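Local coordinates for protein esterase (Uncultured bacterium, PDB 5EGN) that degrades N-acyl homoserine lactones, the signals of bacterial quorum sensing, and is classed as a carboxylesterase with an alpha/beta hydrolase fold, at residues His242-Gln245 with Glu251-Glu254; Val150-Lys155 with Gly211-Val216; Phe40-Thr45 with Leu255-Val260. The protein carries 2 engineered substitutions. One frame throughout, in Å; residues are numbered along the deposited sequence.

Contact 1 (His242-Gln245 with Glu251-Glu254)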
loop_
_atom_site.group_PDB
_atom_site.type_symbol
_atom_site.label_atom_id
_atom_site.label_comp_id
_atom_site.label_asym_id
_atom_site.label_seq_id
_atom_site.Cartn_x
_atom_site.Cartn_y
_atom_site.Cartn_z
ATOM N N HIS A 242 2.144 15.176 9.269
ATOM C CA HIS A 242 0.862 14.506 9.489
ATOM C C HIS A 242 0.955 12.989 9.368
ATOM O O HIS A 242 0.094 12.267 9.867
ATOM C CB HIS A 242 -0.180 15.033 8.495
ATOM C CG HIS A 242 -1.594 14.917 8.973
ATOM N ND1 HIS A 242 -2.036 15.510 10.138
ATOM C CD2 HIS A 242 -2.670 14.296 8.437
ATOM C CE1 HIS A 242 -3.320 15.251 10.302
ATOM N NE2 HIS A 242 -3.730 14.516 9.282
ATOM N N PHE A 243 2.001 12.504 8.710
ATOM C CA PHE A 243 2.078 11.087 8.379
ATOM C C PHE A 243 3.329 10.409 8.928
ATOM O O PHE A 243 4.221 10.031 8.173
ATOM C CB PHE A 243 2.011 10.907 6.862
ATOM C CG PHE A 243 0.939 11.731 6.206
ATOM C CD1 PHE A 243 -0.379 11.305 6.204
ATOM C CD2 PHE A 243 1.251 12.934 5.594
ATOM C CE1 PHE A 243 -1.365 12.064 5.601
ATOM C CE2 PHE A 243 0.270 13.696 4.990
ATOM C CZ PHE A 243 -1.040 13.261 4.995
ATOM N N TYR A 244 3.376 10.248 10.247
ATOM C CA TYR A 244 4.491 9.589 10.919
ATOM C C TYR A 244 4.724 8.174 10.386
ATOM O O TYR A 244 5.865 7.721 10.288
ATOM C CB TYR A 244 4.239 9.545 12.430
ATOM C CG TYR A 244 5.441 9.168 13.270
ATOM C CD1 TYR A 244 6.732 9.278 12.771
ATOM C CD2 TYR A 244 5.281 8.699 14.568
ATOM C CE1 TYR A 244 7.828 8.932 13.540
ATOM C CE2 TYR A 244 6.369 8.351 15.343
ATOM C CZ TYR A 244 7.640 8.469 14.826
ATOM O OH TYR A 244 8.725 8.123 15.598
ATOM N N GLN A 245 3.644 7.485 10.030
ATOM C CA GLN A 245 3.747 6.100 9.582
ATOM C C GLN A 245 4.396 5.996 8.203
ATOM O O GLN A 245 4.835 4.921 7.798
ATOM C CB GLN A 245 2.368 5.430 9.565
ATOM C CG GLN A 245 1.491 5.792 8.377
ATOM C CD GLN A 245 0.662 7.037 8.615
ATOM O OE1 GLN A 245 1.190 8.093 8.955
ATOM N NE2 GLN A 245 -0.649 6.915 8.443
ATOM N N GLU A 251 10.287 3.867 12.967
ATOM C CA GLU A 251 10.171 4.476 14.287
ATOM C C GLU A 251 8.730 4.445 14.790
ATOM O O GLU A 251 8.482 4.177 15.971
ATOM C CB GLU A 251 10.700 5.910 14.262
ATOM C CG GLU A 251 12.201 5.992 14.047
ATOM C CD GLU A 251 12.724 7.408 14.128
ATOM O OE1 GLU A 251 12.147 8.211 14.892
ATOM O OE2 GLU A 251 13.710 7.719 13.428
ATOM N N PHE A 252 7.783 4.715 13.895
ATOM C CA PHE A 252 6.371 4.566 14.228
ATOM C C PHE A 252 6.087 3.123 14.626
ATOM O O PHE A 252 5.318 2.866 15.552
ATOM C CB PHE A 252 5.477 4.974 13.054
ATOM C CG PHE A 252 4.004 4.863 13.349
ATOM C CD1 PHE A 252 3.320 5.920 13.924
ATOM C CD2 PHE A 252 3.308 3.698 13.060
ATOM C CE1 PHE A 252 1.972 5.822 14.203
ATOM C CE2 PHE A 252 1.959 3.595 13.339
ATOM C CZ PHE A 252 1.291 4.658 13.910
ATOM N N ASN A 253 6.713 2.188 13.916
ATOM C CA ASN A 253 6.561 0.766 14.208
ATOM C C ASN A 253 7.079 0.400 15.593
ATOM O O ASN A 253 6.504 -0.449 16.271
ATOM C CB ASN A 253 7.279 -0.075 13.150
ATOM C CG ASN A 253 6.500 -0.178 11.853
ATOM O OD1 ASN A 253 5.565 0.583 11.615
ATOM N ND2 ASN A 253 6.881 -1.130 11.011
ATOM N N GLU A 254 8.168 1.042 16.006
ATOM C CA GLU A 254 8.717 0.829 17.342
ATOM C C GLU A 254 7.806 1.423 18.409
ATOM O O GLU A 254 7.604 0.831 19.470
ATOM C CB GLU A 254 10.113 1.437 17.451
ATOM C CG GLU A 254 11.133 0.798 16.530
ATOM C CD GLU A 254 12.438 1.565 16.502
ATOM O OE1 GLU A 254 12.850 2.071 17.566
ATOM O OE2 GLU A 254 13.044 1.668 15.414
#
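Q245 and F252 bring the two segments closest, with their CA atoms 5.6 Å apart; F243 is the N-cap of the short helix 244-247, and F252 lies in the first half of helix 249-257. The example illustrates how two consecutive helices can pack through ring faces covered by neighbouring CB groups. Carried on a chi1 of -179°, with CG opposite the backbone N, the ring of F252 reaches the start of helix 244-247, where Q245 meets it over a face and Y244 at its edge. The CB of Q245 makes a CH-pi contact, 4.1 Å from the centroid of the F252 ring and 15° off the normal. Near the plane of that ring, CD2 of Y244 comes within 3.5 Å of F252 CD1. The two ring planes stand at 90°, with the centroids 5.7 Å apart, an oblique meeting. It is the CB of F252 that covers the phenol, 4.1 Å from the centroid of the Y244 ring. Further out, Y244 OH rests against E251 CB at 3.3 Å. The hydrogen bond from Y244 OH to E251 OE1 is weak, at 3.5 Å. The stronger polar partner of that carboxylate is R248, which forms a salt bridge with OE2 from the junction between the helices. Beneath the pair runs the central sheet: F252 lies against L114 and L116 of strand 110-116 and V90 of strand 87-92, while Y244 also touches L116. Q38 of helix 36-39 joins both segments, its NE2 bonding to Q245 O and N253 OD1.

Contact 2 (Val150-Lys155 with Gly211-Val216); sequences VSARSK and GEEDLV. Engineered in segment 211-216: V216 (natural residue Ala).
S151 and E213 stand 5.4 Å apart at their CA atoms, where the type I turn of G211-D214, following strand 206-211, meets the start of helix 152-157. With CG anti to the carbonyl carbon (chi1 -64°) and the chain extended beyond it, the E213 carboxylate spans the gap to the first residue of the helix. Its OE1 accepts a hydrogen bond from A152 N at 3.0 Å, with an N-H...O angle of 158°. The N-H arrives on the syn side of the carboxylate, although 32° out of its plane. Alongside, the CB of S151 packs against E213 CD at 3.5 Å. S151 is itself the N-cap: its OG accepts from S154 N at 3.1 Å. The stronger outside partner of that hydroxyl is D239 O, with E247 OE2 also close enough to share or compete for its one proton. One step along the turn, D214 OD2 bonds to H242 ND1, consistent with the acid-histidine pair of an alpha/beta hydrolase catalytic triad. The case shows a helix start served from two sources, a local serine and a residue distant in sequence. Because A152 and S154 offer N-H groups that no earlier helical carbonyl can accept, the two oxygens stand in for two of the carbonyls a preceding turn would have supplied, and the negative charge of E213 probably interacts favourably with the positive end of the helix dipole.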
loop_
_atom_site.group_PDB
_atom_site.type_symbol
_atom_site.label_atom_id
_atom_site.label_comp_id
_atom_site.label_asym_id
_atom_site.label_seq_id
_atom_site.Cartn_x
_atom_site.Cartn_y
_atom_site.Cartn_z
ATOM N N VAL A 150 3.473 17.719 5.770
ATOM C CA VAL A 150 4.746 17.014 5.820
ATOM C C VAL A 150 5.863 17.943 6.277
ATOM O O VAL A 150 5.830 19.145 6.016
ATOM C CB VAL A 150 5.109 16.402 4.452
ATOM C CG1 VAL A 150 4.231 15.193 4.161
ATOM C CG2 VAL A 150 4.980 17.440 3.349
ATOM N N SER A 151 6.849 17.381 6.968
ATOM C CA SER A 151 7.967 18.169 7.466
ATOM C C SER A 151 8.894 18.571 6.327
ATOM O O SER A 151 8.814 18.020 5.228
ATOM C CB SER A 151 8.747 17.393 8.529
ATOM O OG SER A 151 9.462 16.314 7.954
ATOM N N ALA A 152 9.765 19.538 6.592
ATOM C CA ALA A 152 10.740 19.986 5.608
ATOM C C ALA A 152 11.697 18.853 5.259
ATOM O O ALA A 152 12.056 18.660 4.095
ATOM C CB ALA A 152 11.506 21.195 6.129
ATOM N N ARG A 153 12.097 18.101 6.280
ATOM C CA ARG A 153 12.978 16.953 6.108
ATOM C C ARG A 153 12.326 15.900 5.218
ATOM O O ARG A 153 12.990 15.268 4.396
ATOM C CB ARG A 153 13.334 16.360 7.471
ATOM C CG ARG A 153 14.369 15.252 7.444
ATOM C CD ARG A 153 14.695 14.831 8.865
ATOM N NE ARG A 153 15.558 13.657 8.926
ATOM C CZ ARG A 153 16.699 13.609 9.608
ATOM N NH1 ARG A 153 17.115 14.672 10.283
ATOM N NH2 ARG A 153 17.425 12.499 9.614
ATOM N N SER A 154 11.019 15.722 5.385
ATOM C CA SER A 154 10.261 14.793 4.557
ATOM C C SER A 154 10.139 15.311 3.128
ATOM O O SER A 154 10.195 14.536 2.177
ATOM C CB SER A 154 8.873 14.548 5.150
ATOM O OG SER A 154 8.964 13.864 6.388
ATOM N N LYS A 155 9.974 16.623 2.984
ATOM C CA LYS A 155 9.935 17.245 1.665
ATOM C C LYS A 155 11.270 17.073 0.952
ATOM O O LYS A 155 11.329 17.026 -0.276
ATOM C CB LYS A 155 9.591 18.732 1.774
ATOM C CG LYS A 155 8.185 19.009 2.262
ATOM C CD LYS A 155 7.903 20.499 2.302
ATOM C CE LYS A 155 6.508 20.782 2.834
ATOM N NZ LYS A 155 6.187 22.234 2.827
ATOM N N GLY A 211 3.204 15.134 15.194
ATOM C CA GLY A 211 4.385 15.610 14.501
ATOM C C GLY A 211 4.632 17.067 14.838
ATOM O O GLY A 211 3.693 17.856 14.926
ATOM N N GLU A 212 5.897 17.424 15.035
ATOM C CA GLU A 212 6.260 18.788 15.410
ATOM C C GLU A 212 5.882 19.805 14.335
ATOM O O GLU A 212 5.443 20.914 14.646
ATOM C CB GLU A 212 7.760 18.872 15.695
ATOM C CG GLU A 212 8.252 20.261 16.060
ATOM C CD GLU A 212 9.729 20.442 15.781
ATOM O OE1 GLU A 212 10.298 19.608 15.045
ATOM O OE2 GLU A 212 10.321 21.416 16.292
ATOM N N GLU A 213 6.047 19.423 13.074
ATOM C CA GLU A 213 5.819 20.343 11.965
ATOM C C GLU A 213 4.446 20.190 11.321
ATOM O O GLU A 213 4.189 20.758 10.257
ATOM C CB GLU A 213 6.896 20.159 10.896
ATOM C CG GLU A 213 8.295 20.501 11.359
ATOM C CD GLU A 213 9.302 20.447 10.231
ATOM O OE1 GLU A 213 8.970 20.897 9.115
ATOM O OE2 GLU A 213 10.422 19.945 10.456
ATOM N N ASP A 214 3.565 19.427 11.956
ATOM C CA ASP A 214 2.216 19.253 11.430
ATOM C C ASP A 214 1.407 20.536 11.612
ATOM O O ASP A 214 1.229 21.024 12.730
ATOM C CB ASP A 214 1.514 18.073 12.105
ATOM C CG ASP A 214 0.232 17.665 11.394
ATOM O OD1 ASP A 214 -0.258 18.423 10.528
ATOM O OD2 ASP A 214 -0.295 16.577 11.707
ATOM N N LEU A 215 0.926 21.075 10.495
ATOM C CA LEU A 215 0.144 22.308 10.484
ATOM C C LEU A 215 -1.320 22.011 10.157
ATOM O O LEU A 215 -2.200 22.829 10.432
ATOM C CB LEU A 215 0.732 23.306 9.481
ATOM C CG LEU A 215 2.111 23.839 9.857
ATOM C CD1 LEU A 215 2.758 24.596 8.713
ATOM C CD2 LEU A 215 1.994 24.732 11.072
ATOM N N VAL A 216 -1.565 20.837 9.575
ATOM C CA VAL A 216 -2.914 20.325 9.341
ATOM C C VAL A 216 -3.573 19.978 10.674
ATOM O O VAL A 216 -4.728 20.334 10.925
ATOM C CB VAL A 216 -2.888 19.070 8.442
ATOM C CG1 VAL A 216 -4.263 18.440 8.338
ATOM C CG2 VAL A 216 -2.363 19.425 7.064
#

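Contact 3 (Phe40-Thr45 with Leu255-Val260)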
loop_
_atom_site.group_PDB
_atom_site.type_symbol
_atom_site.label_atom_id
_atom_site.label_comp_id
_atom_site.label_asym_id
_atom_site.label_seq_id
_atom_site.Cartn_x
_atom_site.Cartn_y
_atom_site.Cartn_z
ATOM N N PHE A 40 2.005 -5.497 7.493
ATOM C CA PHE A 40 2.584 -6.834 7.412
ATOM C C PHE A 40 3.617 -7.166 8.500
ATOM O O PHE A 40 3.659 -8.306 8.963
ATOM C CB PHE A 40 3.185 -7.040 6.019
ATOM C CG PHE A 40 2.186 -6.870 4.911
ATOM C CD1 PHE A 40 1.341 -7.910 4.560
ATOM C CD2 PHE A 40 2.071 -5.665 4.239
ATOM C CE1 PHE A 40 0.410 -7.755 3.550
ATOM C CE2 PHE A 40 1.142 -5.504 3.228
ATOM C CZ PHE A 40 0.310 -6.551 2.883
ATOM N N PRO A 41 4.462 -6.196 8.905
ATOM C CA PRO A 41 5.297 -6.512 10.070
ATOM C C PRO A 41 4.473 -6.816 11.321
ATOM O O PRO A 41 4.831 -7.712 12.085
ATOM C CB PRO A 41 6.125 -5.239 10.257
ATOM C CG PRO A 41 6.243 -4.685 8.888
ATOM C CD PRO A 41 4.919 -4.965 8.232
ATOM N N PHE A 42 3.378 -6.090 11.518
ATOM C CA PHE A 42 2.508 -6.332 12.663
ATOM C C PHE A 42 1.606 -7.540 12.440
ATOM O O PHE A 42 0.994 -8.046 13.378
ATOM C CB PHE A 42 1.668 -5.092 12.972
ATOM C CG PHE A 42 2.430 -4.010 13.680
ATOM C CD1 PHE A 42 2.618 -4.065 15.050
ATOM C CD2 PHE A 42 2.968 -2.946 12.977
ATOM C CE1 PHE A 42 3.323 -3.076 15.707
ATOM C CE2 PHE A 42 3.674 -1.955 13.628
ATOM C CZ PHE A 42 3.854 -2.021 14.994
ATOM N N ALA A 43 1.531 -8.006 11.199
ATOM C CA ALA A 43 0.771 -9.211 10.885
ATOM C C ALA A 43 1.528 -10.456 11.333
ATOM O O ALA A 43 0.970 -11.551 11.380
ATOM C CB ALA A 43 0.470 -9.282 9.399
ATOM N N GLN A 44 2.805 -10.282 11.659
ATOM C CA GLN A 44 3.634 -11.386 12.125
ATOM C C GLN A 44 3.328 -11.730 13.579
ATOM O O GLN A 44 3.474 -12.876 13.999
ATOM C CB GLN A 44 5.120 -11.048 11.974
ATOM C CG GLN A 44 5.559 -10.736 10.554
ATOM C CD GLN A 44 7.052 -10.494 10.450
ATOM O OE1 GLN A 44 7.494 -9.403 10.092
ATOM N NE2 GLN A 44 7.839 -11.515 10.767
ATOM N N THR A 45 2.901 -10.728 14.341
ATOM C CA THR A 45 2.655 -10.904 15.767
ATOM C C THR A 45 1.199 -10.654 16.147
ATOM O O THR A 45 0.767 -11.023 17.238
ATOM C CB THR A 45 3.541 -9.966 16.607
ATOM O OG1 THR A 45 3.374 -8.616 16.155
ATOM C CG2 THR A 45 5.003 -10.359 16.480
ATOM N N LEU A 255 7.263 2.599 18.118
ATOM C CA LEU A 255 6.350 3.271 19.034
ATOM C C LEU A 255 5.087 2.441 19.251
ATOM O O LEU A 255 4.602 2.315 20.376
ATOM C CB LEU A 255 5.992 4.658 18.503
ATOM C CG LEU A 255 5.327 5.634 19.471
ATOM C CD1 LEU A 255 6.202 5.856 20.692
ATOM C CD2 LEU A 255 5.058 6.949 18.767
ATOM N N LEU A 256 4.563 1.874 18.168
ATOM C CA LEU A 256 3.368 1.040 18.235
ATOM C C LEU A 256 3.693 -0.305 18.875
ATOM O O LEU A 256 2.847 -0.914 19.530
ATOM C CB LEU A 256 2.769 0.839 16.839
ATOM C CG LEU A 256 1.511 -0.023 16.714
ATOM C CD1 LEU A 256 0.452 0.386 17.725
ATOM C CD2 LEU A 256 0.952 0.056 15.301
ATOM N N ARG A 257 4.928 -0.756 18.689
ATOM C CA ARG A 257 5.411 -1.965 19.343
ATOM C C ARG A 257 5.467 -1.768 20.852
ATOM O O ARG A 257 5.454 -2.734 21.615
ATOM C CB ARG A 257 6.792 -2.354 18.815
ATOM C CG ARG A 257 6.776 -3.427 17.740
ATOM C CD ARG A 257 8.176 -3.682 17.199
ATOM N NE ARG A 257 8.470 -2.865 16.026
ATOM C CZ ARG A 257 9.697 -2.595 15.591
ATOM N NH1 ARG A 257 10.748 -3.067 16.244
ATOM N NH2 ARG A 257 9.873 -1.845 14.511
ATOM N N GLY A 258 5.535 -0.509 21.274
ATOM C CA GLY A 258 5.584 -0.170 22.684
ATOM C C GLY A 258 4.257 -0.388 23.382
ATOM O O GLY A 258 4.206 -0.586 24.596
ATOM N N PHE A 259 3.178 -0.346 22.609
ATOM C CA PHE A 259 1.842 -0.615 23.127
ATOM C C PHE A 259 1.559 -2.113 23.088
ATOM O O PHE A 259 0.975 -2.618 22.130
ATOM C CB PHE A 259 0.793 0.156 22.316
ATOM C CG PHE A 259 -0.629 -0.115 22.730
ATOM C CD1 PHE A 259 -0.935 -0.537 24.014
ATOM C CD2 PHE A 259 -1.663 0.051 21.826
ATOM C CE1 PHE A 259 -2.237 -0.791 24.384
ATOM C CE2 PHE A 259 -2.968 -0.196 22.193
ATOM C CZ PHE A 259 -3.253 -0.621 23.474
ATOM N N VAL A 260 1.962 -2.824 24.137
ATOM C CA VAL A 260 1.789 -4.272 24.166
ATOM C C VAL A 260 1.210 -4.798 25.480
ATOM O O VAL A 260 0.263 -5.584 25.473
ATOM C CB VAL A 260 3.126 -4.993 23.894
ATOM C CG1 VAL A 260 3.385 -5.068 22.398
ATOM C CG2 VAL A 260 4.275 -4.288 24.611
#
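F42 and L256 meet through two differently set first torsions: in F42 a chi1 of -77° places CG opposite the carbonyl carbon, while in L256 a chi1 of 180° places it opposite the backbone N. Together they let the phenylalanine ring bridge a wide backbone gap, for the nearest CA atoms, those of F42 and R257, are 8.5 Å apart. The leucine takes the outer end of the ring. Its CD2 lies over one face, 3.9 Å from the centroid and 24° off the normal, a CH-pi contact displaced toward the rim. L256 CG completes the fit at 3.5 Å from F42 CZ. Toward F42, R257 offers its aliphatic CG, 4.0 Å from F42 CE1; its NE makes a weak hydrogen bond with N253 O. No hydrogen bond links the two segments, so apolar packing does the joining. F42 belongs to the type I turn P41-Q44, which leads on to strand 47-51. The turn itself takes part in the dimer interface, P41 and Q44 packing on A167 of the second subunit, and the adjoining F40 meets the ring of H168 of that subunit. Both key side chains also lie against the sheet, F42 on V48 and I22 and L256 on F24 and V90. Here, then, is a worked instance of a C-terminal helix laid on the central sheet, typical of the alpha/beta hydrolase fold, to which this protein adds the 40-45 turn.

Overall arrangement
From the N terminus, the chain first passes residues 40-45, which open contact 3, and then builds most of the central sheet before that contact closes. Residues 150-155 open contact 2, which 211-216 closes at the end of strand 206-211, after a loop holding several helices. Contact 1 follows in series, a short loop from 242-245 to 251-254, and the chain runs straight on to 255-260, where contact 3 is completed. Contacts 1 and 2 thus both fall within the span of contact 3, and none cross. Helix 249-257 is shared by contacts 1 and 3, while H242 and D214 connect contacts 1 and 2. Contact 1 is the middle member, touching both others, while contacts 2 and 3 do not touch.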